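Local coordinates for regulatory protein SWI6 (Saccharomyces cerevisiae, PDB 2XFV) that acts as the subunit shared by the SBF (with SWI4) and MBF (with MBP1) complexes of cell-cycle-dependent transcription and is represented here by its amino-terminal domain, at residues 5-10 with 96-101; 29-34 with 76-81; 33-38 with 52-57. One frame throughout, in Å; residues are numbered along the deposited sequence. Where two conformers were deposited one is given.

Interaction 1 of 3, residues 5-10 with 96-101; sequences VVRYLG and FGLFQD
R7 lies along one face of the F99 ring and carries its charged end beyond it to D101. The stem does the stacking: CG of R7 sits 3.7 Å from the ring centroid of F99, 21° off the normal, a CH-pi contact. The two side chains run antiparallel to one another, with the guanidinium plane 19° from the ring plane. With CG of R7 beside its backbone N (chi1 -64°) and further bends at chi2 and chi3, the chain folds over the ring and leaves the guanidinium next to the opposing backbone. There NH1 of R7 uses an in-plane lone pair of the L98 carbonyl, with a separation of 3.2 Å from NH1 to O. A type I beta turn, G97 to Q100, supplies this carbonyl and the F99 ring, and D101 follows directly after it; the turn packs beside strand 2-9, which pairs antiparallel with strand 15-22. D101 was deposited in two conformers; in the one given, NH1 and NH2 of R7 grip its carboxylate end-on as a salt bridge. NH1 of R7 reaches OD1 of D101 at 2.8 Å in a nearly straight bond, on the syn side but out of the carboxylate plane, while NH2 of R7 meets the syn lone pair of D101 OD2 at 3.3 Å. The side chain of L98 closes one flank, its CD2 lying 3.7 Å from CB of R7. L17 and L19 also touch F99, and F105 of the second subunit packs on V5.

Interaction 2 of 3, residues 29-34 with 76-81; sequences LLKHFL and RGELWI
L29 and W80 face each other as an antiparallel, non-hydrogen-bonded pair, with their CA atoms 4.6 Å apart. The bridge joins strand 28-29 to the middle strand, 79-81, of a small three-stranded sheet. Helices 34-43 and 57-67 and then strand 72-73 lie between them, 72-73 and 79-81 pairing antiparallel as a wing would, a topology consistent with the winged helix expected of this helix-turn-helix relative. CD1 of L29 is the main bump, seated on one face of the W80 indole beside E78, 3.7 Å from the centroid of the six-membered ring and 16° off the normal. CG of L29 stands anti to the backbone N (chi1 -160°), which sends the branch across the indole. The polar edge of W80 is held by D74 through NE1. L30 wedges between L79 and I81: the L30 and L79 side chains lie side by side, CD2 of L30 4.1 Å from CB of L79, while L30 crosses I81 at about a right angle, CD1 of L30 3.9 Å from CG2 of I81. Beyond it, CD1 of I81 reaches CE2 of F33 at 3.9 Å. The L79 carbonyl oxygen accepts twice: from L30 N at 3.1 Å, and from a water 2.8 Å from that oxygen, which itself accepts from K31 N.

Interaction 3 of 3, residues 33-38 with 52-57; sequences FLPILQ and DSFPTD
P35 and F54 are the residues whose CA atoms come nearest across the contact, 5.6 Å apart. P35 stands in the first turn of helix 34-43, whose regular bonding is visible in Q38 N to L34 O at 2.9 Å. The facing chain has no regular structure: S53, F54 and P55, which make the contact, have extended phi/psi values, such as -140/127° at F54. No direct hydrogen bond joins the two segments. Side chains therefore carry the contact, and two prolines and a phenylalanine dominate it. CG of P35 comes 3.5 Å from CD2 of F54, the side chains crossing at a slant. The chi1 of F54, -158°, turns the ring away from its own N and onto the helix start, where CE1 of F54 also touches CD1 of L34. P55 fills the adjoining position. Its CG packs against CB of L34 at 3.8 Å and lies near CB of Q38, while its own CD sits over one face of the F54 ring. T56, which follows, is the N-cap of helix 57-67; its side chain caps a backbone N there and E59 bonds back to T56 N, consistent with a capping box. The contact thus holds the approach to the second helix against the start of the first, in a domain that belongs to the helix-turn-helix clan. One water donates to the P35 carbonyl oxygen, 2.7 Å away, and is hydrogen-bonded to S53 OG at 3.2 Å, bridging the segments at one side. With nonpolar atoms making nearly all the touches, the cohesion probably comes from burying carbon surface and from close fit, and direction-dependent bonding across the interface is left to that water.

In the fold
Interactions 2 and 3 share F33 and L34 and so build outward from one stretch, whereas interaction 1 lies about 18 Å away from each, centre to centre. All three are partly buried. Interaction 1 sets a surface ion pair beside a buried aromatic ring, near the second subunit. Interaction 2, nearest the chain centre, joins one antiparallel bridge to apolar packing; interaction 3 is nearly all apolar and water-bridged, where the loop before helix 57-67 meets helix 34-43. K31 O approaches F54 CZ at 3.2 Å, linking 2 with 3, while L9 CD2 packs on I36 CD1 at 4.2 Å, tying 1 to the same helix. Along the chain, interactions 2 and 3 are both nested within the loop that interaction 1 closes.

Interaction 1 of 3, residues 5-10 with 96-101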
ATOM      1  N   VAL A   5       3.714   4.405  16.154  1.00 18.12           N
ATOM      2  CA  VAL A   5       3.306   3.003  16.166  0.63 22.45           C
ATOM      3  C   VAL A   5       4.526   2.155  15.832  1.00 18.31           C
ATOM      4  O   VAL A   5       5.334   2.515  14.977  1.00 19.73           O
ATOM      5  CB  VAL A   5       2.166   2.713  15.157  0.63 26.69           C
ATOM      6  CG1 VAL A   5       2.586   3.095  13.751  0.63 21.22           C
ATOM      7  CG2 VAL A   5       1.762   1.245  15.213  0.63 30.01           C
ATOM      8  N   VAL A   6       4.675   1.040  16.533  1.00 23.49           N
ATOM      9  CA  VAL A   6       5.790   0.135  16.247  1.00 27.71           C
ATOM     10  C   VAL A   6       5.299  -1.280  15.963  1.00 28.24           C
ATOM     11  O   VAL A   6       4.365  -1.767  16.603  1.00 24.36           O
ATOM     12  CB  VAL A   6       6.844   0.116  17.387  1.00 30.35           C
ATOM     13  CG1 VAL A   6       6.239  -0.405  18.682  1.00 32.86           C
ATOM     14  CG2 VAL A   6       8.055  -0.720  16.987  1.00 29.06           C
ATOM     15  N   ARG A   7       5.930  -1.934  14.992  1.00 21.96           N
ATOM     16  CA  ARG A   7       5.645  -3.328  14.686  1.00 24.72           C
ATOM     17  C   ARG A   7       6.976  -4.063  14.570  1.00 28.94           C
ATOM     18  O   ARG A   7       8.013  -3.429  14.390  1.00 26.40           O
ATOM     19  CB  ARG A   7       4.852  -3.426  13.380  1.00 34.85           C
ATOM     20  CG  ARG A   7       3.471  -2.782  13.452  1.00 27.44           C
ATOM     21  CD  ARG A   7       2.524  -3.645  14.295  1.00 38.70           C
ATOM     22  NE  ARG A   7       1.606  -2.844  15.108  1.00 44.25           N
ATOM     23  CZ  ARG A   7       0.481  -2.307  14.649  1.00 48.26           C
ATOM     24  NH1 ARG A   7       0.136  -2.481  13.383  1.00 41.84           N
ATOM     25  NH2 ARG A   7      -0.299  -1.597  15.452  1.00 50.22           N
ATOM     26  N   TYR A   8       6.953  -5.388  14.670  1.00 21.26           N
ATOM     27  CA  TYR A   8       8.185  -6.179  14.676  1.00 22.01           C
ATOM     28  C   TYR A   8       8.169  -7.260  13.603  1.00 26.36           C
ATOM     29  O   TYR A   8       7.113  -7.810  13.280  1.00 25.72           O
ATOM     30  CB  TYR A   8       8.388  -6.841  16.051  1.00 27.49           C
ATOM     31  CG  TYR A   8       8.493  -5.828  17.165  1.00 27.40           C
ATOM     32  CD1 TYR A   8       9.729  -5.315  17.550  1.00 27.32           C
ATOM     33  CD2 TYR A   8       7.353  -5.353  17.804  1.00 28.31           C
ATOM     34  CE1 TYR A   8       9.826  -4.366  18.556  1.00 34.55           C
ATOM     35  CE2 TYR A   8       7.442  -4.411  18.815  1.00 35.44           C
ATOM     36  CZ  TYR A   8       8.679  -3.920  19.183  1.00 33.27           C
ATOM     37  OH  TYR A   8       8.765  -2.977  20.185  1.00 35.28           O
ATOM     38  N   LEU A   9       9.342  -7.578  13.069  1.00 23.90           N
ATOM     39  CA  LEU A   9       9.457  -8.681  12.116  1.00 26.02           C
ATOM     40  C   LEU A   9      10.734  -9.476  12.347  1.00 26.50           C
ATOM     41  O   LEU A   9      11.441  -9.258  13.332  1.00 21.32           O
ATOM     42  CB  LEU A   9       9.401  -8.166  10.672  1.00 25.15           C
ATOM     43  CG  LEU A   9      10.376  -7.047  10.327  1.00 29.98           C
ATOM     44  CD1 LEU A   9      11.041  -7.298   8.986  1.00 31.95           C
ATOM     45  CD2 LEU A   9       9.647  -5.714  10.334  1.00 29.98           C
ATOM     46  N   GLY A  10      11.030 -10.396  11.435  1.00 24.86           N
ATOM     47  CA  GLY A  10      12.140 -11.315  11.618  1.00 23.02           C
ATOM     48  C   GLY A  10      11.706 -12.577  12.348  1.00 29.08           C
ATOM     49  O   GLY A  10      10.653 -12.605  12.993  1.00 28.14           O
ATOM     50  N   PHE A  96       3.035  -2.889   4.228  1.00 26.85           N
ATOM     51  CA  PHE A  96       1.808  -2.122   4.409  1.00 28.73           C
ATOM     52  C   PHE A  96       0.766  -2.931   5.179  1.00 31.56           C
ATOM     53  O   PHE A  96       0.063  -2.396   6.043  1.00 33.10           O
ATOM     54  CB  PHE A  96       1.214  -1.609   3.094  1.00 29.12           C
ATOM     55  CG  PHE A  96       0.015  -0.730   3.305  1.00 37.12           C
ATOM     56  CD1 PHE A  96       0.173   0.594   3.676  1.00 39.89           C
ATOM     57  CD2 PHE A  96      -1.270  -1.247   3.219  1.00 48.41           C
ATOM     58  CE1 PHE A  96      -0.928   1.405   3.901  1.00 45.06           C
ATOM     59  CE2 PHE A  96      -2.375  -0.444   3.445  1.00 53.35           C
ATOM     60  CZ  PHE A  96      -2.203   0.888   3.782  1.00 52.95           C
ATOM     61  N   GLY A  97       0.678  -4.218   4.865  1.00 25.59           N
ATOM     62  CA  GLY A  97      -0.218  -5.119   5.572  1.00 33.75           C
ATOM     63  C   GLY A  97       0.066  -5.128   7.066  1.00 30.96           C
ATOM     64  O   GLY A  97      -0.850  -5.088   7.887  1.00 32.07           O
ATOM     65  N   LEU A  98       1.344  -5.169   7.420  1.00 26.90           N
ATOM     66  CA  LEU A  98       1.741  -5.211   8.823  1.00 33.03           C
ATOM     67  C   LEU A  98       1.239  -3.985   9.597  1.00 26.01           C
ATOM     68  O   LEU A  98       0.904  -4.092  10.776  1.00 25.85           O
ATOM     69  CB  LEU A  98       3.264  -5.360   8.952  1.00 29.07           C
ATOM     70  CG  LEU A  98       3.849  -5.521  10.361  1.00 32.14           C
ATOM     71  CD1 LEU A  98       3.358  -6.806  11.010  1.00 40.65           C
ATOM     72  CD2 LEU A  98       5.367  -5.484  10.319  1.00 30.66           C
ATOM     73  N   PHE A  99       1.184  -2.836   8.927  1.00 22.73           N
ATOM     74  CA  PHE A  99       0.736  -1.584   9.541  1.00 23.60           C
ATOM     75  C   PHE A  99      -0.687  -1.165   9.148  1.00 26.83           C
ATOM     76  O   PHE A  99      -1.062  -0.008   9.334  1.00 23.55           O
ATOM     77  CB  PHE A  99       1.696  -0.444   9.188  1.00 22.05           C
ATOM     78  CG  PHE A  99       3.034  -0.529   9.881  1.00 23.58           C
ATOM     79  CD1 PHE A  99       3.261   0.152  11.068  1.00 23.98           C
ATOM     80  CD2 PHE A  99       4.070  -1.277   9.333  1.00 22.51           C
ATOM     81  CE1 PHE A  99       4.490   0.076  11.711  1.00 25.01           C
ATOM     82  CE2 PHE A  99       5.305  -1.358   9.968  1.00 21.25           C
ATOM     83  CZ  PHE A  99       5.515  -0.680  11.158  1.00 19.57           C
ATOM     84  N   GLN A 100      -1.482  -2.097   8.624  1.00 23.49           N
ATOM     85  CA  GLN A 100      -2.808  -1.757   8.092  1.00 24.81           C
ATOM     86  C   GLN A 100      -3.730  -1.000   9.065  1.00 31.47           C
ATOM     87  O   GLN A 100      -4.460  -0.097   8.654  1.00 28.08           O
ATOM     88  CB  GLN A 100      -3.515  -2.999   7.517  1.00 27.73           C
ATOM     89  CG  GLN A 100      -3.902  -4.083   8.538  1.00 36.62           C
ATOM     90  CD  GLN A 100      -4.281  -5.425   7.890  1.00 54.05           C
ATOM     91  OE1 GLN A 100      -5.434  -5.646   7.513  1.00 54.97           O
ATOM     92  NE2 GLN A 100      -3.307  -6.331   7.779  1.00 54.50           N
ATOM     93  N   ASP A 101      -3.689  -1.349  10.348  1.00 25.68           N
ATOM     94  CA  ASP A 101      -4.589  -0.725  11.313  0.53 27.94           C
ATOM     95  C   ASP A 101      -4.183   0.706  11.666  1.00 27.73           C
ATOM     96  O   ASP A 101      -4.926   1.411  12.349  1.00 29.59           O
ATOM     97  CB  ASP A 101      -4.709  -1.569  12.585  0.53 32.42           C
ATOM     98  CG  ASP A 101      -3.419  -1.618  13.376  0.53 34.61           C
ATOM     99  OD1 ASP A 101      -2.345  -1.425  12.773  0.53 40.30           O
ATOM    100  OD2 ASP A 101      -3.475  -1.853  14.601  0.53 47.63           O
TER

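Interaction 2 of 3, residues 29-34 with 76-81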
ATOM      1  N   LEU A  29       9.599  10.251  10.625  1.00 12.97           N
ATOM      2  CA  LEU A  29      11.043  10.273  10.844  1.00 14.06           C
ATOM      3  C   LEU A  29      11.770   9.273   9.945  1.00 16.68           C
ATOM      4  O   LEU A  29      11.438   8.082   9.933  1.00 16.64           O
ATOM      5  CB  LEU A  29      11.332   9.964  12.325  1.00 17.81           C
ATOM      6  CG  LEU A  29      12.670  10.362  12.935  1.00 22.67           C
ATOM      7  CD1 LEU A  29      12.892  11.885  12.863  1.00 18.89           C
ATOM      8  CD2 LEU A  29      12.742   9.842  14.399  1.00 21.53           C
ATOM      9  N   LEU A  30      12.773   9.751   9.203  1.00 16.18           N
ATOM     10  CA  LEU A  30      13.497   8.894   8.251  1.00 16.02           C
ATOM     11  C   LEU A  30      14.288   7.784   8.933  1.00 15.36           C
ATOM     12  O   LEU A  30      14.334   6.650   8.444  1.00 14.43           O
ATOM     13  CB  LEU A  30      14.466   9.728   7.401  1.00 15.80           C
ATOM     14  CG  LEU A  30      15.393   8.930   6.461  1.00 16.98           C
ATOM     15  CD1 LEU A  30      14.576   8.225   5.368  1.00 16.84           C
ATOM     16  CD2 LEU A  30      16.485   9.831   5.828  1.00 13.76           C
ATOM     17  N   LYS A  31      14.945   8.103  10.047  1.00 13.25           N
ATOM     18  CA  LYS A  31      15.985   7.198  10.553  1.00 15.28           C
ATOM     19  C   LYS A  31      15.484   5.773  10.812  1.00 16.78           C
ATOM     20  O   LYS A  31      16.228   4.805  10.608  1.00 17.22           O
ATOM     21  CB  LYS A  31      16.650   7.749  11.824  1.00 16.78           C
ATOM     22  CG  LYS A  31      15.720   7.792  13.016  1.00 27.86           C
ATOM     23  CD  LYS A  31      16.462   7.632  14.342  1.00 50.40           C
ATOM     24  CE  LYS A  31      17.218   8.880  14.726  1.00 52.03           C
ATOM     25  NZ  LYS A  31      17.611   8.856  16.165  1.00 58.37           N
ATOM     26  N   HIS A  32      14.239   5.642  11.278  1.00 15.05           N
ATOM     27  CA  HIS A  32      13.652   4.331  11.589  1.00 19.09           C
ATOM     28  C   HIS A  32      13.613   3.353  10.409  1.00 17.54           C
ATOM     29  O   HIS A  32      13.574   2.144  10.610  1.00 16.05           O
ATOM     30  CB  HIS A  32      12.223   4.482  12.148  1.00 16.35           C
ATOM     31  CG  HIS A  32      12.160   5.190  13.470  1.00 20.64           C
ATOM     32  ND1 HIS A  32      13.096   4.998  14.463  1.00 22.13           N
ATOM     33  CD2 HIS A  32      11.260   6.071  13.966  1.00 16.62           C
ATOM     34  CE1 HIS A  32      12.780   5.739  15.513  1.00 23.48           C
ATOM     35  NE2 HIS A  32      11.672   6.402  15.236  1.00 19.60           N
ATOM     36  N   PHE A  33      13.604   3.881   9.190  1.00 15.36           N
ATOM     37  CA  PHE A  33      13.522   3.059   7.983  1.00 15.72           C
ATOM     38  C   PHE A  33      14.877   2.531   7.520  1.00 19.71           C
ATOM     39  O   PHE A  33      14.940   1.592   6.725  1.00 17.05           O
ATOM     40  CB  PHE A  33      12.938   3.881   6.815  1.00 15.41           C
ATOM     41  CG  PHE A  33      11.454   4.113   6.898  1.00 17.36           C
ATOM     42  CD1 PHE A  33      10.567   3.213   6.313  1.00 20.46           C
ATOM     43  CD2 PHE A  33      10.945   5.247   7.529  1.00 19.42           C
ATOM     44  CE1 PHE A  33       9.189   3.426   6.378  1.00 24.06           C
ATOM     45  CE2 PHE A  33       9.568   5.468   7.589  1.00 20.26           C
ATOM     46  CZ  PHE A  33       8.697   4.557   7.019  1.00 20.83           C
ATOM     47  N   LEU A  34      15.966   3.134   7.989  1.00 17.16           N
ATOM     48  CA  LEU A  34      17.265   2.896   7.342  1.00 15.98           C
ATOM     49  C   LEU A  34      17.849   1.476   7.452  1.00 19.46           C
ATOM     50  O   LEU A  34      18.354   0.943   6.455  1.00 17.75           O
ATOM     51  CB  LEU A  34      18.296   3.965   7.741  1.00 14.59           C
ATOM     52  CG  LEU A  34      17.878   5.398   7.378  1.00 15.16           C
ATOM     53  CD1 LEU A  34      18.930   6.394   7.883  1.00 18.77           C
ATOM     54  CD2 LEU A  34      17.662   5.556   5.870  1.00 20.47           C
ATOM     55  N   ARG A  76      16.607  21.192  13.984  1.00 16.43           N
ATOM     56  CA  ARG A  76      17.753  20.507  14.577  1.00 14.21           C
ATOM     57  C   ARG A  76      18.600  19.809  13.514  1.00 16.50           C
ATOM     58  O   ARG A  76      19.665  19.258  13.820  1.00 17.75           O
ATOM     59  CB  ARG A  76      17.311  19.451  15.616  1.00 11.62           C
ATOM     60  CG  ARG A  76      16.527  19.993  16.805  1.00 16.66           C
ATOM     61  CD  ARG A  76      16.543  18.968  17.968  1.00 15.22           C
ATOM     62  NE  ARG A  76      15.822  19.442  19.151  1.00 16.48           N
ATOM     63  CZ  ARG A  76      14.589  19.061  19.483  1.00 20.26           C
ATOM     64  NH1 ARG A  76      13.931  18.184  18.728  1.00 14.59           N
ATOM     65  NH2 ARG A  76      14.013  19.552  20.584  1.00 16.74           N
ATOM     66  N   GLY A  77      18.125  19.801  12.274  1.00 14.71           N
ATOM     67  CA  GLY A  77      18.802  19.047  11.232  1.00 13.61           C
ATOM     68  C   GLY A  77      18.368  17.595  11.081  1.00 17.38           C
ATOM     69  O   GLY A  77      18.939  16.874  10.265  1.00 16.77           O
ATOM     70  N   GLU A  78      17.384  17.144  11.862  1.00 13.74           N
ATOM     71  CA  GLU A  78      16.836  15.776  11.741  0.70 12.90           C
ATOM     72  C   GLU A  78      16.021  15.670  10.456  1.00 15.00           C
ATOM     73  O   GLU A  78      15.359  16.646  10.054  1.00 13.40           O
ATOM     74  CB  GLU A  78      15.948  15.386  12.953  0.70 16.69           C
ATOM     75  CG  GLU A  78      16.609  14.481  14.015  0.70 28.06           C
ATOM     76  CD  GLU A  78      15.612  13.784  14.981  0.70 22.75           C
ATOM     77  OE1 GLU A  78      15.674  12.539  15.117  0.70 20.86           O
ATOM     78  OE2 GLU A  78      14.784  14.464  15.625  0.70 19.19           O
ATOM     79  N   LEU A  79      16.046  14.491   9.836  1.00 12.31           N
ATOM     80  CA  LEU A  79      15.431  14.270   8.524  1.00 14.23           C
ATOM     81  C   LEU A  79      14.085  13.554   8.578  1.00 14.52           C
ATOM     82  O   LEU A  79      13.925  12.587   9.331  1.00 13.74           O
ATOM     83  CB  LEU A  79      16.388  13.480   7.618  1.00 15.62           C
ATOM     84  CG  LEU A  79      17.774  14.117   7.428  1.00 15.08           C
ATOM     85  CD1 LEU A  79      18.604  13.256   6.467  1.00 17.20           C
ATOM     86  CD2 LEU A  79      17.645  15.562   6.902  1.00 14.97           C
ATOM     87  N   TRP A  80      13.144  14.032   7.754  1.00 13.27           N
ATOM     88  CA  TRP A  80      11.762  13.555   7.729  1.00 13.15           C
ATOM     89  C   TRP A  80      11.312  13.270   6.288  1.00 17.23           C
ATOM     90  O   TRP A  80      11.849  13.858   5.345  1.00 16.44           O
ATOM     91  CB  TRP A  80      10.845  14.625   8.348  1.00 11.76           C
ATOM     92  CG  TRP A  80      11.161  14.918   9.809  1.00 13.56           C
ATOM     93  CD1 TRP A  80      12.160  15.732  10.291  1.00 14.39           C
ATOM     94  CD2 TRP A  80      10.449  14.428  10.959  1.00 13.32           C
ATOM     95  NE1 TRP A  80      12.130  15.749  11.689  1.00 14.20           N
ATOM     96  CE2 TRP A  80      11.079  14.974  12.113  1.00 14.71           C
ATOM     97  CE3 TRP A  80       9.327  13.596  11.126  1.00 16.49           C
ATOM     98  CZ2 TRP A  80      10.633  14.692  13.418  1.00 18.16           C
ATOM     99  CZ3 TRP A  80       8.887  13.314  12.429  1.00 16.64           C
ATOM    100  CH2 TRP A  80       9.535  13.873  13.555  1.00 16.28           C
ATOM    101  N   ILE A  81      10.329  12.385   6.117  1.00 14.67           N
ATOM    102  CA  ILE A  81       9.775  12.115   4.782  1.00 15.34           C
ATOM    103  C   ILE A  81       8.268  12.383   4.711  1.00 17.86           C
ATOM    104  O   ILE A  81       7.583  12.376   5.731  1.00 15.04           O
ATOM    105  CB  ILE A  81      10.047  10.661   4.316  1.00 13.55           C
ATOM    106  CG1 ILE A  81       9.406   9.647   5.282  1.00 14.52           C
ATOM    107  CG2 ILE A  81      11.555  10.438   4.152  1.00 13.87           C
ATOM    108  CD1 ILE A  81       9.496   8.164   4.785  1.00 15.23           C
TER
HETATM  109  O   HOH W   1      15.528  10.856  10.760  1.00 13.94           O

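Interaction 3 of 3, residues 33-38 with 52-57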
ATOM      1  N   PHE A  33      13.604   3.881   9.190  1.00 15.36           N
ATOM      2  CA  PHE A  33      13.522   3.059   7.983  1.00 15.72           C
ATOM      3  C   PHE A  33      14.877   2.531   7.520  1.00 19.71           C
ATOM      4  O   PHE A  33      14.940   1.592   6.725  1.00 17.05           O
ATOM      5  CB  PHE A  33      12.938   3.881   6.815  1.00 15.41           C
ATOM      6  CG  PHE A  33      11.454   4.113   6.898  1.00 17.36           C
ATOM      7  CD1 PHE A  33      10.567   3.213   6.313  1.00 20.46           C
ATOM      8  CD2 PHE A  33      10.945   5.247   7.529  1.00 19.42           C
ATOM      9  CE1 PHE A  33       9.189   3.426   6.378  1.00 24.06           C
ATOM     10  CE2 PHE A  33       9.568   5.468   7.589  1.00 20.26           C
ATOM     11  CZ  PHE A  33       8.697   4.557   7.019  1.00 20.83           C
ATOM     12  N   LEU A  34      15.966   3.134   7.989  1.00 17.16           N
ATOM     13  CA  LEU A  34      17.265   2.896   7.342  1.00 15.98           C
ATOM     14  C   LEU A  34      17.849   1.476   7.452  1.00 19.46           C
ATOM     15  O   LEU A  34      18.354   0.943   6.455  1.00 17.75           O
ATOM     16  CB  LEU A  34      18.296   3.965   7.741  1.00 14.59           C
ATOM     17  CG  LEU A  34      17.878   5.398   7.378  1.00 15.16           C
ATOM     18  CD1 LEU A  34      18.930   6.394   7.883  1.00 18.77           C
ATOM     19  CD2 LEU A  34      17.662   5.556   5.870  1.00 20.47           C
ATOM     20  N   PRO A  35      17.813   0.862   8.652  1.00 18.19           N
ATOM     21  CA  PRO A  35      18.347  -0.512   8.720  1.00 18.38           C
ATOM     22  C   PRO A  35      17.663  -1.496   7.760  1.00 19.43           C
ATOM     23  O   PRO A  35      18.346  -2.262   7.065  1.00 18.93           O
ATOM     24  CB  PRO A  35      18.101  -0.913  10.183  1.00 22.13           C
ATOM     25  CG  PRO A  35      18.199   0.397  10.931  1.00 24.92           C
ATOM     26  CD  PRO A  35      17.567   1.429   9.996  1.00 17.31           C
ATOM     27  N   ILE A  36      16.334  -1.470   7.717  1.00 18.96           N
ATOM     28  CA  ILE A  36      15.582  -2.339   6.818  1.00 18.84           C
ATOM     29  C   ILE A  36      15.810  -1.978   5.353  1.00 19.41           C
ATOM     30  O   ILE A  36      15.921  -2.854   4.499  1.00 19.55           O
ATOM     31  CB  ILE A  36      14.072  -2.324   7.164  1.00 22.54           C
ATOM     32  CG1 ILE A  36      13.831  -3.137   8.449  1.00 23.00           C
ATOM     33  CG2 ILE A  36      13.240  -2.883   6.018  1.00 22.47           C
ATOM     34  CD1 ILE A  36      12.456  -2.914   9.065  1.00 23.55           C
ATOM     35  N   LEU A  37      15.886  -0.686   5.061  1.00 16.16           N
ATOM     36  CA  LEU A  37      16.106  -0.247   3.682  1.00 19.22           C
ATOM     37  C   LEU A  37      17.467  -0.685   3.148  1.00 22.86           C
ATOM     38  O   LEU A  37      17.591  -1.079   1.981  1.00 19.14           O
ATOM     39  CB  LEU A  37      15.944   1.279   3.568  1.00 16.08           C
ATOM     40  CG  LEU A  37      15.953   1.876   2.151  1.00 24.88           C
ATOM     41  CD1 LEU A  37      14.865   1.253   1.265  1.00 24.23           C
ATOM     42  CD2 LEU A  37      15.784   3.407   2.210  1.00 23.14           C
ATOM     43  N   GLN A  38      18.493  -0.598   3.992  1.00 17.55           N
ATOM     44  CA  GLN A  38      19.832  -1.051   3.612  1.00 20.95           C
ATOM     45  C   GLN A  38      19.861  -2.560   3.333  1.00 27.54           C
ATOM     46  O   GLN A  38      20.465  -3.020   2.346  1.00 23.13           O
ATOM     47  CB  GLN A  38      20.855  -0.682   4.706  1.00 21.96           C
ATOM     48  CG  GLN A  38      22.303  -1.097   4.391  1.00 24.05           C
ATOM     49  CD  GLN A  38      22.899  -0.332   3.219  1.00 35.25           C
ATOM     50  OE1 GLN A  38      23.332  -0.927   2.226  1.00 47.77           O
ATOM     51  NE2 GLN A  38      22.920   0.990   3.323  1.00 27.01           N
ATOM     52  N   ASP A  52      21.418  -5.104  15.209  1.00 31.40           N
ATOM     53  CA  ASP A  52      22.530  -4.335  15.776  1.00 44.80           C
ATOM     54  C   ASP A  52      23.092  -3.244  14.868  1.00 54.93           C
ATOM     55  O   ASP A  52      23.777  -2.334  15.339  1.00 59.30           O
ATOM     56  CB  ASP A  52      23.670  -5.265  16.215  1.00 52.19           C
ATOM     57  CG  ASP A  52      23.306  -6.107  17.421  1.00 55.56           C
ATOM     58  OD1 ASP A  52      22.426  -5.687  18.203  1.00 56.16           O
ATOM     59  OD2 ASP A  52      23.904  -7.190  17.583  1.00 56.59           O
ATOM     60  N   SER A  53      22.813  -3.330  13.572  1.00 52.95           N
ATOM     61  CA  SER A  53      23.447  -2.430  12.619  1.00 55.46           C
ATOM     62  C   SER A  53      22.665  -1.139  12.446  1.00 49.92           C
ATOM     63  O   SER A  53      21.431  -1.132  12.500  1.00 51.36           O
ATOM     64  CB  SER A  53      23.607  -3.112  11.258  1.00 63.55           C
ATOM     65  OG  SER A  53      22.415  -3.008  10.495  1.00 72.33           O
ATOM     66  N   PHE A  54      23.384  -0.040  12.239  1.00 31.95           N
ATOM     67  CA  PHE A  54      22.742   1.178  11.784  1.00 33.17           C
ATOM     68  C   PHE A  54      23.581   1.927  10.750  1.00 33.92           C
ATOM     69  O   PHE A  54      24.762   2.209  10.970  1.00 34.14           O
ATOM     70  CB  PHE A  54      22.329   2.100  12.928  1.00 43.98           C
ATOM     71  CG  PHE A  54      21.239   3.059  12.535  1.00 47.39           C
ATOM     72  CD1 PHE A  54      21.536   4.207  11.811  1.00 49.35           C
ATOM     73  CD2 PHE A  54      19.910   2.788  12.847  1.00 48.65           C
ATOM     74  CE1 PHE A  54      20.528   5.079  11.423  1.00 48.01           C
ATOM     75  CE2 PHE A  54      18.898   3.654  12.462  1.00 41.57           C
ATOM     76  CZ  PHE A  54      19.205   4.793  11.751  1.00 43.52           C
ATOM     77  N   PRO A  55      22.962   2.231   9.608  1.00 32.46           N
ATOM     78  CA  PRO A  55      23.633   2.837   8.454  1.00 29.20           C
ATOM     79  C   PRO A  55      24.331   4.155   8.794  1.00 24.17           C
ATOM     80  O   PRO A  55      23.758   4.999   9.475  1.00 25.72           O
ATOM     81  CB  PRO A  55      22.480   3.071   7.474  1.00 31.21           C
ATOM     82  CG  PRO A  55      21.502   1.987   7.801  1.00 29.34           C
ATOM     83  CD  PRO A  55      21.584   1.808   9.294  1.00 34.79           C
ATOM     84  N   THR A  56      25.558   4.323   8.310  1.00 26.00           N
ATOM     85  CA  THR A  56      26.276   5.577   8.497  1.00 26.43           C
ATOM     86  C   THR A  56      25.672   6.643   7.596  1.00 26.37           C
ATOM     87  O   THR A  56      24.853   6.342   6.718  1.00 22.98           O
ATOM     88  CB  THR A  56      27.757   5.432   8.132  1.00 28.25           C
ATOM     89  OG1 THR A  56      27.876   5.160   6.728  1.00 26.28           O
ATOM     90  CG2 THR A  56      28.407   4.303   8.940  1.00 32.33           C
ATOM     91  N   ASP A  57      26.068   7.894   7.802  1.00 24.23           N
ATOM     92  CA  ASP A  57      25.575   8.971   6.949  1.00 26.70           C
ATOM     93  C   ASP A  57      25.964   8.747   5.490  1.00 25.41           C
ATOM     94  O   ASP A  57      25.221   9.110   4.575  1.00 24.57           O
ATOM     95  CB  ASP A  57      26.094  10.332   7.432  1.00 32.59           C
ATOM     96  CG  ASP A  57      25.480  10.761   8.761  1.00 39.47           C
ATOM     97  OD1 ASP A  57      24.543  10.086   9.248  1.00 30.33           O
ATOM     98  OD2 ASP A  57      25.933  11.786   9.315  1.00 38.06           O
TER
HETATM   99  O   HOH W   2      20.886  -3.053   7.660  1.00 21.05           O